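Local structure of SAM-dependent methyltransferase (Anabaena variabilis ATCC 29413, 3GGD) at residues A[133-137]-A[194-199]; A[139-143]-A[203-207]; A[216-222]-A[233-239]. The protein probably transfers a methyl group from S-adenosyl-L-methionine to a substrate not yet identified, and binds the product S-adenosyl-L-homocysteine in a Rossmann-like domain. All blocks are in the same frame, centred on the assembly; numbering follows the deposited sequence. Where two conformers were deposited one is given.

Contact 1 (A[133-137]-A[194-199]); sequences GFHHI and IRPGIF. With SAH (S-adenosyl-L-homocysteine), chain E.
H135 and H136 lie against P196 and G197 where two irregular loops pass with their CA atoms 4.7 Å apart in each of the pairs H135–G197 and H136–P196. The first loop folds as a type I beta turn from F134 to I137, closed by I137 N donating to F134 O; the second runs past it in an extended conformation. No backbone-to-backbone hydrogen bond joins them. Instead, two CA-H...O contacts accompany the close pass, from G197 CA to H135 O and from H136 CA to R195 O. A modelled CB on G197 would collide with H135 O, so the close pass depends on the missing side chain.

The direct polar link is made by a side chain. G197 N donates to H135 ND1 at 3.0 Å, with an N-H...N angle of 179° and the donor close to the imidazole plane. With CG placed between its backbone N and carbonyl carbon (chi1 74°), H135 turns this ring edge to the second loop, and CE1 also meets P196 CA at 3.7 Å. F199 reaches over one face of the F134 ring, its CE2 standing 3.5 Å above the centre of the F134 ring; the planes are inclined at 31°, an oblique pairing. At the other end water 1 donates to H136 O at 2.7 Å and accepts from R195 N. Within the turn, the H136 ring approaches S-adenosyl-L-homocysteine, NE2 lying 3.6 Å from SAH C5', while E163 takes the backbone N-H groups of G133, F134 and H135.

Because ND1 of H135 accepts from a backbone amide, the ring's rotation is fixed and NE2 is presented to an unidentified molecule, probably from the crystallisation liquor, which it hydrogen-bonds.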
# COMPACT_ATOMS: atom_id res chain seq x y z
N GLY A 133 1.53 -0.62 1.28
CA GLY A 133 0.80 -1.45 2.22
C GLY A 133 1.64 -1.97 3.37
O GLY A 133 1.10 -2.55 4.30
N PHE A 134 2.95 -1.71 3.36
CA PHE A 134 3.84 -2.33 4.35
C PHE A 134 4.58 -1.36 5.30
O PHE A 134 4.77 -1.66 6.48
CB PHE A 134 4.89 -3.15 3.59
CG PHE A 134 5.05 -4.60 4.08
CD1 PHE A 134 5.23 -4.89 5.40
CD2 PHE A 134 5.12 -5.64 3.17
CE1 PHE A 134 5.42 -6.21 5.83
CE2 PHE A 134 5.30 -6.97 3.59
CZ PHE A 134 5.44 -7.24 4.93
N HIS A 135 5.01 -0.21 4.77
CA HIS A 135 5.95 0.65 5.49
C HIS A 135 5.35 1.17 6.80
O HIS A 135 6.06 1.34 7.79
CB HIS A 135 6.39 1.81 4.62
CG HIS A 135 5.33 2.85 4.44
ND1 HIS A 135 5.20 3.92 5.29
CD2 HIS A 135 4.32 2.95 3.55
CE1 HIS A 135 4.16 4.65 4.92
NE2 HIS A 135 3.59 4.07 3.88
N HIS A 136 4.03 1.38 6.83
CA HIS A 136 3.38 1.89 8.05
C HIS A 136 3.05 0.80 9.07
O HIS A 136 2.62 1.12 10.20
CB HIS A 136 2.09 2.63 7.67
CG HIS A 136 1.18 1.80 6.84
ND1 HIS A 136 0.37 0.81 7.38
CD2 HIS A 136 0.96 1.79 5.50
CE1 HIS A 136 -0.30 0.24 6.40
NE2 HIS A 136 0.05 0.80 5.26
N ILE A 137 3.20 -0.47 8.70
CA ILE A 137 2.91 -1.56 9.62
C ILE A 137 3.96 -1.60 10.74
O ILE A 137 5.17 -1.60 10.47
CB ILE A 137 2.81 -2.94 8.90
CG1 ILE A 137 1.71 -2.93 7.83
CG2 ILE A 137 2.59 -4.11 9.92
CD1 ILE A 137 0.25 -2.99 8.33
N ILE A 194 -1.31 6.34 13.39
CA ILE A 194 -0.59 5.75 12.24
C ILE A 194 0.65 6.60 11.95
O ILE A 194 0.62 7.84 12.12
CB ILE A 194 -1.51 5.73 10.98
CG1 ILE A 194 -2.74 4.82 11.25
CG2 ILE A 194 -0.74 5.28 9.70
CD1 ILE A 194 -3.99 5.14 10.40
N ARG A 195 1.74 5.92 11.59
CA ARG A 195 3.02 6.58 11.29
C ARG A 195 3.61 6.00 10.03
O ARG A 195 3.51 4.80 9.78
CB ARG A 195 4.03 6.39 12.41
CG ARG A 195 3.63 6.99 13.74
CD ARG A 195 3.69 8.51 13.69
NE ARG A 195 3.31 9.14 14.96
CZ ARG A 195 2.07 9.50 15.31
NH1 ARG A 195 1.03 9.31 14.52
NH2 ARG A 195 1.89 10.07 16.46
N PRO A 196 4.25 6.85 9.22
CA PRO A 196 4.97 6.33 8.07
C PRO A 196 6.20 5.62 8.59
O PRO A 196 6.71 5.96 9.66
CB PRO A 196 5.37 7.60 7.30
CG PRO A 196 5.49 8.63 8.34
CD PRO A 196 4.44 8.30 9.39
N GLY A 197 6.69 4.65 7.82
CA GLY A 197 7.90 3.93 8.17
C GLY A 197 8.75 3.67 6.94
O GLY A 197 8.61 4.35 5.91
N ILE A 198 9.61 2.65 7.06
CA ILE A 198 10.65 2.31 6.07
C ILE A 198 10.58 0.83 5.65
O ILE A 198 10.54 -0.03 6.52
CB ILE A 198 12.06 2.56 6.71
CG1 ILE A 198 12.20 4.01 7.22
CG2 ILE A 198 13.21 2.23 5.73
CD1 ILE A 198 13.28 4.18 8.32
N PHE A 199 10.59 0.52 4.34
CA PHE A 199 10.66 -0.85 3.86
C PHE A 199 11.81 -0.93 2.85
O PHE A 199 11.91 -0.10 1.95
CB PHE A 199 9.33 -1.29 3.24
CG PHE A 199 9.21 -2.76 3.06
CD1 PHE A 199 9.64 -3.36 1.89
CD2 PHE A 199 8.70 -3.55 4.06
CE1 PHE A 199 9.55 -4.71 1.71
CE2 PHE A 199 8.61 -4.93 3.92
CZ PHE A 199 9.02 -5.51 2.73
N SAH E . -2.85 1.18 -1.91
CA SAH E . -3.72 2.35 -1.66
CB SAH E . -3.79 2.77 -0.18
CG SAH E . -2.49 3.10 0.57
SD SAH E . -2.77 3.67 2.26
C SAH E . -3.31 3.55 -2.51
O SAH E . -4.13 4.47 -2.74
OXT SAH E . -2.16 3.63 -2.95
C5' SAH E . -2.55 2.16 3.16
C4' SAH E . -3.80 1.24 3.09
O4' SAH E . -3.54 0.01 3.82
C3' SAH E . -5.10 1.79 3.71
O3' SAH E . -6.19 1.73 2.82
C2' SAH E . -5.37 0.87 4.90
O2' SAH E . -6.74 0.77 5.32
C1' SAH E . -4.73 -0.43 4.45
N9 SAH E . -4.43 -1.36 5.54
C8 SAH E . -3.88 -1.01 6.74
N7 SAH E . -3.71 -2.10 7.50
C5 SAH E . -4.18 -3.16 6.78
C6 SAH E . -4.34 -4.58 7.05
N6 SAH E . -3.94 -5.01 8.28
N1 SAH E . -4.88 -5.39 6.13
C2 SAH E . -5.30 -4.88 4.93
N3 SAH E . -5.19 -3.58 4.65
C4 SAH E . -4.68 -2.69 5.52
O HOH W 1 1.44 2.97 11.82

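Contact 2 (A[139-143]-A[203-207]); sequences VEKRE and DIELY
R142 and Y207 make the closest approach: R142 CB sits 3.4 Å from Y207 CZ, and R142 CD lies 3.5 Å from Y207 OH, so the aliphatic part of the arginine runs obliquely past the phenol end. The ring is flanked at its in-plane edge by E143 OE1, while L206 CG covers one face. Water 2 joins three side chains, donating to D203 OD1 at 2.6 Å, bonding to Y207 OH at 2.7 Å and accepting weakly from R142 NH1. The direct salt bridge from R142 NH1 to D203 OD2 is long at 3.6 Å, with the guanidinium and carboxylate planes 81° apart.

Stronger partners hold both charges: R142 NE and NH1 donate to I137 O and I198 O, and D203 OD2 accepts from T200 N. The arginine chain, extended from CG to NE (chi2 177°), carries its guanidinium to those loop carbonyls. An alanine at Y207 would take away the phenol, would probably uncover the R142 methylenes and would leave water 2 with one anchor fewer. The arrangement is a helix-to-helix contact on the Rossmann-like methyltransferase fold, joining the start of helix 142-153 to the end of helix 201-207.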
# COMPACT_ATOMS: atom_id res chain seq x y z
N VAL A 139 6.69 -2.81 13.06
CA VAL A 139 7.70 -3.83 12.74
C VAL A 139 7.38 -5.19 13.36
O VAL A 139 7.50 -6.22 12.68
CB VAL A 139 9.13 -3.34 13.10
CG1 VAL A 139 10.16 -4.49 13.06
CG2 VAL A 139 9.49 -2.23 12.11
N GLU A 140 6.89 -5.18 14.59
CA GLU A 140 6.55 -6.42 15.27
C GLU A 140 5.31 -7.15 14.70
O GLU A 140 5.05 -8.28 15.07
CB GLU A 140 6.39 -6.20 16.78
CG GLU A 140 5.18 -5.33 17.15
CD GLU A 140 5.40 -3.78 17.10
OE1 GLU A 140 6.42 -3.23 16.52
OE2 GLU A 140 4.49 -3.13 17.69
N LYS A 141 4.58 -6.53 13.78
CA LYS A 141 3.43 -7.15 13.16
C LYS A 141 3.67 -7.50 11.71
O LYS A 141 2.80 -8.09 11.06
CB LYS A 141 2.22 -6.23 13.30
CG LYS A 141 1.76 -6.20 14.77
CD LYS A 141 0.95 -4.98 15.04
CE LYS A 141 0.42 -4.91 16.54
NZ LYS A 141 -0.09 -3.49 16.80
N ARG A 142 4.84 -7.15 11.19
CA ARG A 142 5.12 -7.32 9.77
C ARG A 142 5.16 -8.77 9.29
O ARG A 142 4.78 -9.04 8.16
CB ARG A 142 6.42 -6.61 9.36
CG ARG A 142 6.25 -5.10 9.31
CD ARG A 142 7.55 -4.38 8.98
NE ARG A 142 7.35 -2.93 8.83
CZ ARG A 142 8.23 -2.10 8.27
NH1 ARG A 142 9.39 -2.56 7.80
NH2 ARG A 142 7.95 -0.80 8.16
N GLU A 143 5.59 -9.68 10.15
CA GLU A 143 5.67 -11.08 9.76
C GLU A 143 4.27 -11.63 9.44
O GLU A 143 4.14 -12.44 8.55
CB GLU A 143 6.40 -11.90 10.85
CG GLU A 143 6.21 -13.45 10.77
CD GLU A 143 6.83 -14.15 9.52
OE1 GLU A 143 7.65 -13.55 8.76
OE2 GLU A 143 6.50 -15.35 9.31
N ASP A 203 14.34 -5.96 4.04
CA ASP A 203 13.06 -6.45 4.54
C ASP A 203 12.48 -7.55 3.64
O ASP A 203 11.76 -8.41 4.12
CB ASP A 203 12.02 -5.33 4.71
CG ASP A 203 12.35 -4.40 5.89
OD1 ASP A 203 12.70 -4.88 7.00
OD2 ASP A 203 12.25 -3.16 5.69
N ILE A 204 12.76 -7.50 2.33
CA ILE A 204 12.31 -8.57 1.42
C ILE A 204 13.01 -9.88 1.86
O ILE A 204 12.39 -10.90 1.96
CB ILE A 204 12.64 -8.31 -0.05
CG1 ILE A 204 11.92 -7.06 -0.58
CG2 ILE A 204 12.29 -9.57 -0.90
CD1 ILE A 204 10.43 -7.15 -0.61
N GLU A 205 14.30 -9.82 2.14
CA GLU A 205 15.01 -11.01 2.62
C GLU A 205 14.51 -11.50 3.98
O GLU A 205 14.43 -12.71 4.24
CB GLU A 205 16.51 -10.74 2.68
CG GLU A 205 17.34 -11.89 3.24
CD GLU A 205 17.26 -13.19 2.42
OE1 GLU A 205 16.98 -13.14 1.20
OE2 GLU A 205 17.51 -14.28 2.98
N LEU A 206 14.17 -10.56 4.86
CA LEU A 206 13.76 -10.88 6.22
C LEU A 206 12.40 -11.57 6.20
O LEU A 206 12.25 -12.61 6.83
CB LEU A 206 13.70 -9.60 7.09
CG LEU A 206 13.24 -9.70 8.55
CD1 LEU A 206 14.12 -10.66 9.39
CD2 LEU A 206 13.22 -8.30 9.22
N TYR A 207 11.42 -10.98 5.51
CA TYR A 207 10.06 -11.52 5.52
C TYR A 207 9.77 -12.54 4.43
O TYR A 207 8.83 -13.35 4.59
CB TYR A 207 8.99 -10.40 5.48
CG TYR A 207 9.15 -9.45 6.64
CD1 TYR A 207 8.99 -9.90 7.94
CD2 TYR A 207 9.57 -8.13 6.44
CE1 TYR A 207 9.21 -9.05 9.03
CE2 TYR A 207 9.80 -7.26 7.53
CZ TYR A 207 9.62 -7.72 8.81
OH TYR A 207 9.84 -6.87 9.86
O HOH W 2 11.11 -4.57 9.08
O HOH W 3 6.50 -13.71 6.20

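Contact 3 (A[216-222]-A[233-239]); sequences QGEGLFQ and ATPPAFW. With EDO (1,2-ethanediol), chain R; EDO (1,2-ethanediol), chain L.
A chi1 of 65° tucks W239 CG over its own main chain, turning the indole back over G217: G217 N lies 3.4 Å above the ring plane, and G217 CA makes a CH-pi contact with the five-membered ring, 25° off its normal. A side chain on G217 would clash with this indole. The two residues form an antiparallel hydrogen-bonded pair between strands 211-217 and 237-244, the antiparallel margin of the seven-stranded methyltransferase sheet. G217 N donates to W239 O at 2.8 Å and W239 N to G217 O at 2.9 Å.

Past this pair the first chain leaves its strand but stays joined to the second, through A237 N to G219 O and F221 N to P235 O. G219 has a positive phi of 73°, a value that favours glycine. A237 CB fits against the backbone beside L220, 3.6 Å from L220 C, and F221 CB meets both A237 CB and P235 CG. L220 CD1 rests 3.7 Å from T234 OG1, while the Q222 amide, held by R41, lies alongside T234 CG2. An ethanediol, probably from the crystallisation liquor, bridges the two segments, taking E218 N-H at O1 and, at O2 in the indole plane, W239 NE1-H at 3.1 Å.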
# COMPACT_ATOMS: atom_id res chain seq x y z
N GLN A 216 13.91 -4.83 -9.13
CA GLN A 216 13.72 -3.87 -8.04
C GLN A 216 14.26 -2.53 -8.39
O GLN A 216 15.04 -2.40 -9.31
CB GLN A 216 14.41 -4.34 -6.75
CG GLN A 216 15.92 -4.41 -6.80
CD GLN A 216 16.49 -4.79 -5.42
OE1 GLN A 216 16.40 -4.01 -4.46
NE2 GLN A 216 17.05 -5.99 -5.30
N GLY A 217 13.87 -1.52 -7.61
CA GLY A 217 14.47 -0.19 -7.79
C GLY A 217 14.05 0.71 -6.64
O GLY A 217 13.56 0.24 -5.61
N GLU A 218 14.26 2.00 -6.81
CA GLU A 218 13.94 3.02 -5.81
C GLU A 218 13.01 4.12 -6.36
O GLU A 218 11.78 3.94 -6.45
CB GLU A 218 15.24 3.57 -5.25
CG GLU A 218 15.99 2.46 -4.51
CD GLU A 218 17.28 2.92 -3.85
OE1 GLU A 218 17.71 4.03 -4.11
OE2 GLU A 218 17.86 2.15 -3.06
N GLY A 219 13.56 5.24 -6.74
CA GLY A 219 12.73 6.34 -7.24
C GLY A 219 11.92 7.06 -6.16
O GLY A 219 12.28 7.06 -4.98
N LEU A 220 10.83 7.67 -6.60
CA LEU A 220 10.01 8.54 -5.78
C LEU A 220 8.60 7.99 -5.60
O LEU A 220 8.10 7.18 -6.41
CB LEU A 220 9.94 9.92 -6.42
CG LEU A 220 11.29 10.62 -6.64
CD1 LEU A 220 11.07 11.94 -7.45
CD2 LEU A 220 12.10 10.86 -5.32
N PHE A 221 7.97 8.41 -4.50
CA PHE A 221 6.58 8.10 -4.23
C PHE A 221 5.81 9.40 -4.35
O PHE A 221 6.26 10.42 -3.84
CB PHE A 221 6.37 7.52 -2.84
CG PHE A 221 4.97 7.09 -2.58
CD1 PHE A 221 4.51 5.87 -3.05
CD2 PHE A 221 4.08 7.92 -1.90
CE1 PHE A 221 3.18 5.48 -2.85
CE2 PHE A 221 2.77 7.53 -1.67
CZ PHE A 221 2.32 6.32 -2.15
N GLN A 222 4.69 9.38 -5.04
CA GLN A 222 3.95 10.62 -5.27
C GLN A 222 2.81 10.87 -4.30
O GLN A 222 1.90 10.03 -4.17
CB GLN A 222 3.41 10.62 -6.68
CG GLN A 222 4.49 10.46 -7.71
CD GLN A 222 5.21 11.75 -8.05
OE1 GLN A 222 4.63 12.86 -8.03
NE2 GLN A 222 6.48 11.61 -8.41
N ALA A 233 5.17 17.02 -2.83
CA ALA A 233 6.11 16.31 -1.94
C ALA A 233 6.21 14.86 -2.41
O ALA A 233 5.19 14.14 -2.53
CB ALA A 233 5.68 16.39 -0.49
N THR A 234 7.45 14.43 -2.68
CA THR A 234 7.71 13.10 -3.19
C THR A 234 8.79 12.38 -2.34
O THR A 234 9.99 12.45 -2.63
CB THR A 234 8.19 13.13 -4.66
OG1 THR A 234 9.41 13.87 -4.73
CG2 THR A 234 7.16 13.74 -5.62
N PRO A 235 8.37 11.68 -1.29
CA PRO A 235 9.34 10.92 -0.49
C PRO A 235 10.02 9.77 -1.25
O PRO A 235 9.50 9.30 -2.28
CB PRO A 235 8.48 10.35 0.65
CG PRO A 235 7.07 10.36 0.12
CD PRO A 235 6.99 11.54 -0.79
N PRO A 236 11.18 9.31 -0.76
CA PRO A 236 11.90 8.23 -1.44
C PRO A 236 11.14 6.92 -1.34
O PRO A 236 10.55 6.61 -0.30
CB PRO A 236 13.23 8.17 -0.70
CG PRO A 236 12.97 8.77 0.66
CD PRO A 236 11.89 9.80 0.45
N ALA A 237 11.18 6.17 -2.45
CA ALA A 237 10.46 4.91 -2.61
C ALA A 237 11.43 3.74 -2.75
O ALA A 237 12.61 3.91 -3.06
CB ALA A 237 9.52 4.98 -3.82
N PHE A 238 10.91 2.56 -2.48
CA PHE A 238 11.57 1.31 -2.73
C PHE A 238 10.51 0.46 -3.40
O PHE A 238 9.38 0.41 -2.91
CB PHE A 238 12.00 0.58 -1.43
CG PHE A 238 12.33 -0.87 -1.65
CD1 PHE A 238 13.54 -1.23 -2.18
CD2 PHE A 238 11.40 -1.85 -1.41
CE1 PHE A 238 13.84 -2.53 -2.43
CE2 PHE A 238 11.72 -3.19 -1.65
CZ PHE A 238 12.95 -3.50 -2.19
N TRP A 239 10.88 -0.21 -4.49
CA TRP A 239 9.94 -1.13 -5.15
C TRP A 239 10.64 -2.40 -5.61
O TRP A 239 11.87 -2.41 -5.84
CB TRP A 239 9.21 -0.46 -6.35
CG TRP A 239 10.08 -0.08 -7.47
CD1 TRP A 239 10.64 1.15 -7.67
CD2 TRP A 239 10.51 -0.89 -8.58
NE1 TRP A 239 11.39 1.15 -8.81
CE2 TRP A 239 11.32 -0.08 -9.40
CE3 TRP A 239 10.27 -2.22 -8.96
CZ2 TRP A 239 11.93 -0.55 -10.57
CZ3 TRP A 239 10.87 -2.68 -10.12
CH2 TRP A 239 11.68 -1.85 -10.92
C1 EDO R . 15.02 2.72 -10.19
O1 EDO R . 16.04 2.99 -9.24
C2 EDO R . 13.83 3.56 -9.75
O2 EDO R . 12.72 3.26 -10.58
C1 EDO L . 4.42 6.39 -7.08
O1 EDO L . 3.33 7.30 -6.87
C2 EDO L . 4.00 5.13 -7.89
O2 EDO L . 2.79 4.48 -7.41

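In the fold
Contact 1 is the most buried of the three; contact 2, at a helix pair, and contact 3, along the sheet margin, are both partly buried. Their chemistry differs with the elements they join: in contact 1 one side-chain-to-backbone bond, an oblique ring pair and, through H136, a wall of the S-adenosyl-L-homocysteine pocket; in contact 2 water and a long salt bridge; in contact 3 repeated backbone bonds. Contacts 1 and 2 join neighbouring parts of the same two chain regions and are tied together by R142 of contact 2. F238 connects contact 3 with the others, its CB lying 3.4 Å from F199 O and its ring packing on I204 of helix 201-207.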